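Local coordinates for cyclodipeptide synthetase (Mycobacterium tuberculosis, PDB 2X9Q), which probably makes cyclo(L-tyrosyl-L-tyrosyl), an intermediate on the way to mycocyclosin, from two molecules of tyrosyl-tRNA without using ATP, at residues T59-G63 with F64-P68; L186-R189 with L190-E194. All coordinates share one frame; numbering follows the deposited sequence.

Interaction 1 of 2, residues T59-G63 with F64-P68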
ATOM      1  N   THR A  59       6.882  -5.212 -17.180  1.00 40.62           N
ATOM      2  CA  THR A  59       7.177  -6.556 -17.626  1.00 41.42           C
ATOM      3  C   THR A  59       5.907  -7.462 -17.377  1.00 40.56           C
ATOM      4  O   THR A  59       5.265  -7.375 -16.311  1.00 37.86           O
ATOM      5  CB  THR A  59       8.576  -7.062 -17.084  1.00 41.56           C
ATOM      6  OG1 THR A  59       8.671  -8.489 -17.229  1.00 49.40           O
ATOM      7  CG2 THR A  59       8.775  -6.804 -15.669  1.00 43.28           C
ATOM      8  N   ALA A  60       5.500  -8.227 -18.405  1.00 38.37           N
ATOM      9  CA  ALA A  60       4.379  -9.192 -18.306  1.00 37.69           C
ATOM     10  C   ALA A  60       4.740 -10.476 -17.541  1.00 37.75           C
ATOM     11  O   ALA A  60       5.714 -11.143 -17.879  1.00 35.51           O
ATOM     12  CB  ALA A  60       3.839  -9.524 -19.687  1.00 37.45           C
ATOM     13  N   GLN A  61       3.987 -10.774 -16.453  1.00 36.55           N
ATOM     14  CA  GLN A  61       4.254 -11.927 -15.596  1.00 35.92           C
ATOM     15  C   GLN A  61       2.896 -12.518 -15.140  1.00 36.57           C
ATOM     16  O   GLN A  61       2.086 -11.819 -14.500  1.00 36.01           O
ATOM     17  CB  GLN A  61       5.037 -11.533 -14.304  1.00 35.48           C
ATOM     18  CG  GLN A  61       6.330 -10.828 -14.504  1.00 36.54           C
ATOM     19  CD  GLN A  61       7.156 -10.759 -13.232  1.00 32.87           C
ATOM     20  OE1 GLN A  61       6.693 -10.355 -12.149  1.00 31.38           O
ATOM     21  NE2 GLN A  61       8.414 -11.095 -13.364  1.00 34.92           N
ATOM     22  N   GLU A  62       2.648 -13.796 -15.450  1.00 36.95           N
ATOM     23  CA  GLU A  62       1.451 -14.529 -14.983  1.00 36.80           C
ATOM     24  C   GLU A  62       0.190 -13.688 -15.008  1.00 35.47           C
ATOM     25  O   GLU A  62      -0.501 -13.579 -13.966  1.00 38.25           O
ATOM     26  CB  GLU A  62       1.659 -15.038 -13.551  1.00 37.17           C
ATOM     27  CG  GLU A  62       2.756 -16.082 -13.409  1.00 42.42           C
ATOM     28  CD  GLU A  62       4.146 -15.466 -13.608  1.00 49.52           C
ATOM     29  OE1 GLU A  62       4.405 -14.374 -13.044  1.00 48.44           O
ATOM     30  OE2 GLU A  62       4.969 -16.063 -14.325  1.00 49.20           O
ATOM     31  N   GLY A  63      -0.076 -13.055 -16.135  1.00 32.67           N
ATOM     32  CA  GLY A  63      -1.338 -12.319 -16.342  1.00 32.28           C
ATOM     33  C   GLY A  63      -1.371 -10.855 -15.850  1.00 30.53           C
ATOM     34  O   GLY A  63      -2.399 -10.168 -15.997  1.00 29.38           O
ATOM     35  N   PHE A  64      -0.237 -10.372 -15.342  1.00 28.42           N
ATOM     36  CA  PHE A  64      -0.097  -8.967 -14.889  1.00 29.82           C
ATOM     37  C   PHE A  64       0.985  -8.168 -15.633  1.00 28.69           C
ATOM     38  O   PHE A  64       1.976  -8.729 -16.032  1.00 30.31           O
ATOM     39  CB  PHE A  64       0.251  -8.978 -13.375  1.00 28.38           C
ATOM     40  CG  PHE A  64      -0.937  -9.401 -12.553  1.00 27.16           C
ATOM     41  CD1 PHE A  64      -1.044 -10.690 -12.091  1.00 28.97           C
ATOM     42  CD2 PHE A  64      -1.981  -8.528 -12.355  1.00 28.30           C
ATOM     43  CE1 PHE A  64      -2.222 -11.110 -11.384  1.00 28.85           C
ATOM     44  CE2 PHE A  64      -3.155  -8.917 -11.625  1.00 26.62           C
ATOM     45  CZ  PHE A  64      -3.260 -10.206 -11.150  1.00 25.67           C
ATOM     46  N   LEU A  65       0.815  -6.879 -15.767  1.00 27.24           N
ATOM     47  CA  LEU A  65       1.920  -6.069 -16.194  1.00 26.71           C
ATOM     48  C   LEU A  65       2.511  -5.524 -14.875  1.00 27.71           C
ATOM     49  O   LEU A  65       1.743  -4.974 -14.041  1.00 27.04           O
ATOM     50  CB  LEU A  65       1.427  -4.958 -17.080  1.00 26.64           C
ATOM     51  CG  LEU A  65       0.683  -5.402 -18.383  1.00 33.38           C
ATOM     52  CD1 LEU A  65       0.099  -4.220 -19.097  1.00 38.76           C
ATOM     53  CD2 LEU A  65       1.566  -6.167 -19.410  1.00 37.28           C
ATOM     54  N   VAL A  66       3.799  -5.754 -14.647  1.00 25.37           N
ATOM     55  CA  VAL A  66       4.476  -5.255 -13.426  1.00 25.36           C
ATOM     56  C   VAL A  66       5.393  -4.079 -13.868  1.00 25.88           C
ATOM     57  O   VAL A  66       6.340  -4.257 -14.664  1.00 26.02           O
ATOM     58  CB  VAL A  66       5.318  -6.360 -12.760  1.00 24.72           C
ATOM     59  CG1 VAL A  66       6.129  -5.878 -11.463  1.00 22.94           C
ATOM     60  CG2 VAL A  66       4.464  -7.532 -12.484  1.00 25.39           C
ATOM     61  N   ARG A  67       5.123  -2.912 -13.316  1.00 24.49           N
ATOM     62  CA  ARG A  67       5.878  -1.698 -13.620  1.00 24.47           C
ATOM     63  C   ARG A  67       6.545  -1.134 -12.357  1.00 23.63           C
ATOM     64  O   ARG A  67       5.914  -0.358 -11.549  1.00 20.18           O
ATOM     65  CB  ARG A  67       4.979  -0.681 -14.316  1.00 24.76           C
ATOM     66  CG  ARG A  67       5.840   0.516 -14.855  1.00 31.19           C
ATOM     67  CD  ARG A  67       5.050   1.533 -15.703  1.00 34.02           C
ATOM     68  NE  ARG A  67       3.838   2.069 -15.035  1.00 37.86           N
ATOM     69  CZ  ARG A  67       3.795   3.007 -14.065  1.00 39.53           C
ATOM     70  NH1 ARG A  67       4.915   3.566 -13.564  1.00 37.97           N
ATOM     71  NH2 ARG A  67       2.608   3.434 -13.602  1.00 37.00           N
ATOM     72  N   PRO A  68       7.837  -1.478 -12.179  1.00 23.77           N
ATOM     73  CA  PRO A  68       8.534  -0.889 -11.023  1.00 23.55           C
ATOM     74  C   PRO A  68       8.605   0.632 -11.164  1.00 23.03           C
ATOM     75  O   PRO A  68       8.763   1.170 -12.267  1.00 23.16           O
ATOM     76  CB  PRO A  68       9.933  -1.546 -11.049  1.00 23.15           C
ATOM     77  CG  PRO A  68       9.691  -2.865 -11.927  1.00 24.00           C
ATOM     78  CD  PRO A  68       8.729  -2.343 -12.992  1.00 23.69           C
TER
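Phe64, Val66 and Thr59 carry most of this local contact, in which the chain turns back on itself. Thr59 and Val66 form an antiparallel hydrogen-bonded pair: Thr59 N donates to Val66 O and Val66 N returns a bond to Thr59 O, each 2.7 Å long. At the turn end Gln61 and Phe64 pair in the same way. There Gln61 N reaches Phe64 O at 2.9 Å almost in line with the carbonyl bond, whereas Phe64 N meets Gln61 O from above the carbonyl plane. Between the two pairs Ala60 and Leu65 form a non-hydrogen-bonded pair, with Ala60 CA sending a CH...O contact to Phe64 O at 3.3 Å. On that face Ala60 CB meets Leu65 CD2 at 4.1 Å.

Thr59, Gln61, Phe64 and Val66 share the other face. With CG beside its backbone N (chi1 -71°), Phe64 lays its ring against the turn: Gly63 O lies over one ring face, and Gln61 O sits at the edge. Val66 places CG2 in van der Waals contact with Gln61 OE1 at 3.6 Å, the two side chains meeting at a slant. The hydrogen bonds of that amide oxygen come from His77 NE2 and Trp105 NE1, which tie the face to helices 71-79 and 96-109.

Glu62 and Gly63 both take positive phi, and Glu62 OE1 is hydrogen-bonded to Asn109. Strand 276-283 flanks 64-68 on its other edge. The whole is a tight beta hairpin with a two-residue loop, closed by a type I' turn from Gln61 to Phe64, at one margin of the chain's mixed sheet.

Interaction 2 of 2, residues L186-R189 with L190-E194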
ATOM      1  N   LEU A 186       7.228  10.023  10.713  1.00 26.02           N
ATOM      2  CA  LEU A 186       6.495  10.651   9.600  1.00 27.08           C
ATOM      3  C   LEU A 186       5.616  11.767  10.126  1.00 26.67           C
ATOM      4  O   LEU A 186       5.597  12.895   9.581  1.00 27.96           O
ATOM      5  CB  LEU A 186       5.590   9.648   8.896  1.00 23.99           C
ATOM      6  CG  LEU A 186       4.671  10.232   7.835  1.00 26.58           C
ATOM      7  CD1 LEU A 186       5.430  11.113   6.656  1.00 23.48           C
ATOM      8  CD2 LEU A 186       3.832   9.129   7.163  1.00 26.45           C
ATOM      9  N   LEU A 187       4.858  11.455  11.167  1.00 27.36           N
ATOM     10  CA  LEU A 187       4.004  12.489  11.819  1.00 27.81           C
ATOM     11  C   LEU A 187       4.832  13.688  12.325  1.00 27.78           C
ATOM     12  O   LEU A 187       4.399  14.836  12.234  1.00 26.15           O
ATOM     13  CB  LEU A 187       3.122  11.841  12.878  1.00 28.21           C
ATOM     14  CG  LEU A 187       1.676  11.433  12.489  1.00 33.67           C
ATOM     15  CD1 LEU A 187       1.502  10.668  11.210  1.00 34.46           C
ATOM     16  CD2 LEU A 187       0.876  10.761  13.676  1.00 35.12           C
ATOM     17  N   THR A 188       6.005  13.432  12.874  1.00 28.90           N
ATOM     18  CA  THR A 188       6.822  14.518  13.431  1.00 30.83           C
ATOM     19  C   THR A 188       7.317  15.407  12.290  1.00 31.22           C
ATOM     20  O   THR A 188       7.261  16.647  12.379  1.00 31.17           O
ATOM     21  CB  THR A 188       8.032  13.933  14.162  1.00 31.61           C
ATOM     22  OG1 THR A 188       7.554  13.322  15.360  1.00 34.82           O
ATOM     23  CG2 THR A 188       9.061  15.014  14.533  1.00 32.53           C
ATOM     24  N   ARG A 189       7.815  14.800  11.221  1.00 30.18           N
ATOM     25  CA  ARG A 189       8.229  15.598  10.056  1.00 31.31           C
ATOM     26  C   ARG A 189       7.122  16.428   9.434  1.00 32.11           C
ATOM     27  O   ARG A 189       7.370  17.572   9.038  1.00 33.26           O
ATOM     28  CB  ARG A 189       8.760  14.707   8.974  1.00 32.02           C
ATOM     29  CG  ARG A 189      10.027  14.106   9.197  1.00 31.39           C
ATOM     30  CD  ARG A 189      10.109  13.057   8.059  1.00 35.55           C
ATOM     31  NE  ARG A 189      11.272  12.213   8.228  1.00 34.37           N
ATOM     32  CZ  ARG A 189      12.483  12.458   7.728  1.00 35.56           C
ATOM     33  NH1 ARG A 189      12.749  13.540   6.951  1.00 31.46           N
ATOM     34  NH2 ARG A 189      13.429  11.589   8.000  1.00 35.86           N
ATOM     35  N   LEU A 190       5.921  15.876   9.282  1.00 32.11           N
ATOM     36  CA  LEU A 190       4.810  16.676   8.830  1.00 33.84           C
ATOM     37  C   LEU A 190       4.519  17.876   9.780  1.00 37.14           C
ATOM     38  O   LEU A 190       4.038  18.922   9.305  1.00 36.16           O
ATOM     39  CB  LEU A 190       3.540  15.873   8.716  1.00 32.69           C
ATOM     40  CG  LEU A 190       3.595  14.839   7.579  1.00 33.66           C
ATOM     41  CD1 LEU A 190       2.431  13.870   7.808  1.00 29.77           C
ATOM     42  CD2 LEU A 190       3.439  15.590   6.289  1.00 32.90           C
ATOM     43  N   LYS A 191       4.712  17.677  11.093  1.00 36.19           N
ATOM     44  CA  LYS A 191       4.298  18.684  12.061  1.00 37.68           C
ATOM     45  C   LYS A 191       5.327  19.780  12.018  1.00 36.77           C
ATOM     46  O   LYS A 191       4.991  20.943  11.969  1.00 37.90           O
ATOM     47  CB  LYS A 191       4.237  18.094  13.486  1.00 37.44           C
ATOM     48  CG  LYS A 191       3.988  19.159  14.560  1.00 42.32           C
ATOM     49  CD  LYS A 191       3.785  18.511  15.906  1.00 48.12           C
ATOM     50  CE  LYS A 191       4.615  19.200  16.993  1.00 52.88           C
ATOM     51  NZ  LYS A 191       4.215  18.626  18.336  1.00 57.09           N
ATOM     52  N   ASP A 192       6.580  19.375  11.955  1.00 35.69           N
ATOM     53  CA  ASP A 192       7.697  20.271  11.971  1.00 35.27           C
ATOM     54  C   ASP A 192       8.067  20.955  10.672  1.00 33.99           C
ATOM     55  O   ASP A 192       8.737  22.014  10.709  1.00 31.91           O
ATOM     56  CB  ASP A 192       8.948  19.538  12.494  1.00 37.14           C
ATOM     57  CG  ASP A 192       8.806  19.120  14.018  1.00 39.53           C
ATOM     58  OD1 ASP A 192       7.797  19.477  14.665  1.00 42.09           O
ATOM     59  OD2 ASP A 192       9.705  18.411  14.517  1.00 43.96           O
ATOM     60  N   ASP A 193       7.697  20.379   9.533  1.00 30.18           N
ATOM     61  CA  ASP A 193       8.204  20.901   8.285  1.00 29.17           C
ATOM     62  C   ASP A 193       7.059  21.282   7.325  1.00 28.93           C
ATOM     63  O   ASP A 193       6.469  20.404   6.672  1.00 24.67           O
ATOM     64  CB  ASP A 193       9.158  19.871   7.669  1.00 30.95           C
ATOM     65  CG  ASP A 193       9.777  20.345   6.347  1.00 32.69           C
ATOM     66  OD1 ASP A 193       9.270  21.312   5.666  1.00 34.98           O
ATOM     67  OD2 ASP A 193      10.741  19.700   5.947  1.00 35.59           O
ATOM     68  N   GLU A 194       6.716  22.581   7.242  1.00 26.60           N
ATOM     69  CA  GLU A 194       5.526  22.935   6.524  1.00 26.02           C
ATOM     70  C   GLU A 194       5.728  22.819   5.019  1.00 25.03           C
ATOM     71  O   GLU A 194       4.751  22.666   4.337  1.00 26.31           O
ATOM     72  CB  GLU A 194       4.988  24.331   6.915  1.00 27.04           C
ATOM     73  CG  GLU A 194       6.021  25.434   6.546  1.00 30.45           C
ATOM     74  CD  GLU A 194       5.400  26.863   6.675  1.00 35.33           C
ATOM     75  OE1 GLU A 194       4.879  27.218   7.751  1.00 31.58           O
ATOM     76  OE2 GLU A 194       5.398  27.603   5.696  1.00 31.05           O
TER
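Leu190 packs back along the helix onto Leu186, one turn earlier, with the two CD1 methyls 4.2 Å apart. Its CG also rests 3.4 Å from Leu186 O, the carbonyl that receives the bond from Leu190 N (3.0 Å, N-H...O angle 171°). One residue on, Lys191 N divides its bonding: it bonds to Leu187 O at 3.1 Å and makes a second, weak bond to Thr188 O, while Asp192 N takes Thr188 O at a straighter angle and 2.8 Å.

The side chains of Thr188 and Asp192 run alongside each other in the same direction, and Thr188 CG2 touches Asp192 OD2 at 3.5 Å. The methyl faces the carboxylate because it stands opposite the backbone N about CA-CB, while OG1 turns back to hydrogen-bond Ala184 O. Asp193 N then closes the last turn on Arg189 O at 2.9 Å, with a bent N-H...O angle of 131°, and Asp193 CB lies against the same carbonyl.

Further out, Cys231 of helix 220-244 touches Leu186, Leu187 and Leu190, while Met196 and Cys200 of helix 194-210 cover Leu190. Arg189 stretches from CG to NE to form a salt bridge with Asp185. Asp193, the first residue to leave helical geometry, is also the N-cap of helix 194-210: its OD1 accepts a hydrogen bond from Met196 N and a weak one from Asp195 N. One residue thus joins two helices: its backbone N bonds to the last turn of the first, and its carboxylate caps the start of the next, where its negative charge would probably be favoured.

In the fold
Interactions 1 and 2 share no element: their centres are 36 Å apart, on opposite sides of the chain's centre. Each is partly buried, with two buried residues, yet the burial differs in kind. In 59-63 with 64-68, one face of a sheet-edge hairpin is covered by helices 71-79 and 96-109; in 186-189 with 190-194, leucines on one side of a helix end face helices 220-244 and 194-210. Backbone bonds run between neighbouring strands in interaction 1 and along a single helix in interaction 2. Only the latter reaches close to a predicted substrate-binding residue, Cys231, whereas Phe64 stays about 11 Å from the side chain of Tyr253.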